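PDB 2G2C: putative molybdenum cofactor biosynthesis protein from Corynebacterium diphtheriae, which probably binds molybdopterin or a precursor of it and so takes part in the biosynthesis of the molybdenum cofactor. Local coordinates for residues 154-157 against 158-162. Sequence-based numbering, arbitrary orientation.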
ATOM      1  N   SER A 154      -0.381 -11.276  -1.187  1.00 13.75           N
ATOM      2  CA  SER A 154      -1.361 -11.861  -2.126  1.00 14.84           C
ATOM      3  C   SER A 154      -2.082 -13.090  -1.580  1.00 15.40           C
ATOM      4  O   SER A 154      -3.318 -13.169  -1.636  1.00 16.26           O
ATOM      5  CB  SER A 154      -0.664 -12.215  -3.451  1.00 14.77           C
ATOM      6  OG  SER A 154      -1.627 -12.675  -4.371  1.00 17.51           O
ATOM      7  N   PRO A 155      -1.316 -14.071  -1.058  1.00 16.30           N
ATOM      8  CA  PRO A 155      -2.012 -15.278  -0.626  1.00 17.42           C
ATOM      9  C   PRO A 155      -2.957 -15.057   0.561  1.00 17.39           C
ATOM     10  O   PRO A 155      -3.844 -15.877   0.779  1.00 18.43           O
ATOM     11  CB  PRO A 155      -0.864 -16.228  -0.212  1.00 17.50           C
ATOM     12  CG  PRO A 155       0.360 -15.637  -0.861  1.00 19.92           C
ATOM     13  CD  PRO A 155       0.146 -14.182  -0.897  1.00 17.93           C
ATOM     14  N   VAL A 156      -2.772 -13.974   1.304  1.00 16.61           N
ATOM     15  CA  VAL A 156      -3.612 -13.812   2.500  0.50 16.68           C
ATOM     16  C   VAL A 156      -4.759 -12.824   2.314  1.00 16.99           C
ATOM     17  O   VAL A 156      -5.599 -12.678   3.194  1.00 16.15           O
ATOM     18  CB  VAL A 156      -2.781 -13.523   3.771  0.50 16.35           C
ATOM     19  CG1 VAL A 156      -1.831 -14.684   4.059  0.50 17.01           C
ATOM     20  CG2 VAL A 156      -2.028 -12.223   3.635  0.50 15.51           C
ATOM     21  N   ILE A 157      -4.806 -12.182   1.151  1.00 17.37           N
ATOM     22  CA  ILE A 157      -5.891 -11.241   0.815  1.00 18.04           C
ATOM     23  C   ILE A 157      -7.291 -11.833   1.009  1.00 18.29           C
ATOM     24  O   ILE A 157      -8.135 -11.223   1.714  1.00 17.37           O
ATOM     25  CB  ILE A 157      -5.692 -10.712  -0.633  1.00 18.51           C
ATOM     26  CG1 ILE A 157      -4.578  -9.676  -0.657  1.00 20.45           C
ATOM     27  CG2 ILE A 157      -6.995 -10.179  -1.235  1.00 18.17           C
ATOM     28  CD1 ILE A 157      -4.816  -8.486   0.190  1.00 21.20           C
ATOM     29  N   PRO A 158      -7.570 -13.005   0.385  1.00 18.53           N
ATOM     30  CA  PRO A 158      -8.880 -13.639   0.619  1.00 18.92           C
ATOM     31  C   PRO A 158      -9.196 -13.825   2.109  1.00 18.80           C
ATOM     32  O   PRO A 158     -10.325 -13.585   2.533  1.00 18.99           O
ATOM     33  CB  PRO A 158      -8.750 -15.005  -0.061  1.00 19.62           C
ATOM     34  CG  PRO A 158      -7.524 -14.951  -0.852  1.00 20.55           C
ATOM     35  CD  PRO A 158      -6.737 -13.771  -0.576  1.00 19.37           C
ATOM     36  N   ASN A 159      -8.209 -14.250   2.891  1.00 16.85           N
ATOM     37  CA  ASN A 159      -8.414 -14.502   4.313  1.00 16.81           C
ATOM     38  C   ASN A 159      -8.691 -13.226   5.104  1.00 15.84           C
ATOM     39  O   ASN A 159      -9.547 -13.198   5.989  1.00 15.74           O
ATOM     40  CB  ASN A 159      -7.210 -15.248   4.859  1.00 17.82           C
ATOM     41  CG  ASN A 159      -6.935 -16.514   4.067  1.00 22.89           C
ATOM     42  OD1 ASN A 159      -7.491 -17.556   4.388  1.00 29.29           O
ATOM     43  ND2 ASN A 159      -6.169 -16.408   2.979  1.00 25.56           N
ATOM     44  N   ILE A 160      -7.958 -12.167   4.771  1.00 14.65           N
ATOM     45  CA  ILE A 160      -8.203 -10.852   5.386  1.00 14.91           C
ATOM     46  C   ILE A 160      -9.639 -10.379   5.108  1.00 14.34           C
ATOM     47  O   ILE A 160     -10.361 -10.003   6.057  1.00 14.20           O
ATOM     48  CB  ILE A 160      -7.168  -9.829   4.959  1.00 15.51           C
ATOM     49  CG1 ILE A 160      -5.793 -10.288   5.491  1.00 15.40           C
ATOM     50  CG2 ILE A 160      -7.543  -8.433   5.489  1.00 15.05           C
ATOM     51  CD1 ILE A 160      -4.583  -9.452   5.032  1.00 18.10           C
ATOM     52  N   PHE A 161     -10.064 -10.387   3.839  1.00 14.80           N
ATOM     53  CA  PHE A 161     -11.382  -9.854   3.535  1.00 14.51           C
ATOM     54  C   PHE A 161     -12.487 -10.783   4.010  1.00 15.13           C
ATOM     55  O   PHE A 161     -13.550 -10.315   4.426  1.00 15.87           O
ATOM     56  CB  PHE A 161     -11.490  -9.480   2.056  1.00 14.04           C
ATOM     57  CG  PHE A 161     -10.749  -8.207   1.744  1.00 13.72           C
ATOM     58  CD1 PHE A 161     -11.241  -6.985   2.155  1.00 14.54           C
ATOM     59  CD2 PHE A 161      -9.504  -8.238   1.137  1.00 16.38           C
ATOM     60  CE1 PHE A 161     -10.525  -5.813   1.921  1.00 16.83           C
ATOM     61  CE2 PHE A 161      -8.788  -7.052   0.901  1.00 17.31           C
ATOM     62  CZ  PHE A 161      -9.318  -5.842   1.285  1.00 17.40           C
ATOM     63  N   GLU A 162     -12.234 -12.083   3.995  1.00 15.80           N
ATOM     64  CA  GLU A 162     -13.217 -12.981   4.584  1.00 17.17           C
ATOM     65  C   GLU A 162     -13.404 -12.661   6.078  1.00 16.46           C
ATOM     66  O   GLU A 162     -14.545 -12.653   6.571  1.00 17.93           O
ATOM     67  CB  GLU A 162     -12.831 -14.451   4.413  1.00 18.51           C
ATOM     68  CG  GLU A 162     -13.861 -15.437   4.963  1.00 24.32           C
ATOM     69  CD  GLU A 162     -13.594 -16.853   4.487  1.00 40.19           C
ATOM     70  OE1 GLU A 162     -14.383 -17.765   4.848  1.00 36.54           O
ATOM     71  OE2 GLU A 162     -12.595 -17.047   3.743  1.00 35.66           O
TER
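In Ile160, CG1 sits beside the backbone N (chi1 -64°) and the chain then runs on extended, which lays CG1 and CD1 back over Val156. CD1 ends 4.0 Å from CG2 of Val156, the branch wedged between that residue's own N and carbonyl carbon. Next to this apolar touch, the N-H of Ile160 reaches Val156 O at 2.9 Å, with an N-H...O angle of 164°. One residue further on, Phe161 N donates to Ile157 O at 3.0 Å, the hydrogen pointing almost straight at it (171°). These two i to i+4 bonds open helix 157-165, which follows helix 143-153 after a short loop and packs against the central parallel strands of the mixed sheet, reaching strands 5-13 and 135-139, in this probable molybdopterin-binding domain. Pro158 suits such a first turn, where the missing N-H costs no helical bond; the helical backbone of Ile157 brings its CB within 3.2 Å of Pro158 CD, the usual tight spot for a residue just before proline. Phe161 places its ring alongside Ile157, where CD2 meets CG2 at 4.0 Å. Both side chains are buried and both touch Ile6 of strand 5-13, while Ile157 and Ile160 share Leu135 of strand 135-139. On the outer side, Asn159 folds back until ND2 is 3.2 Å from Pro155 O.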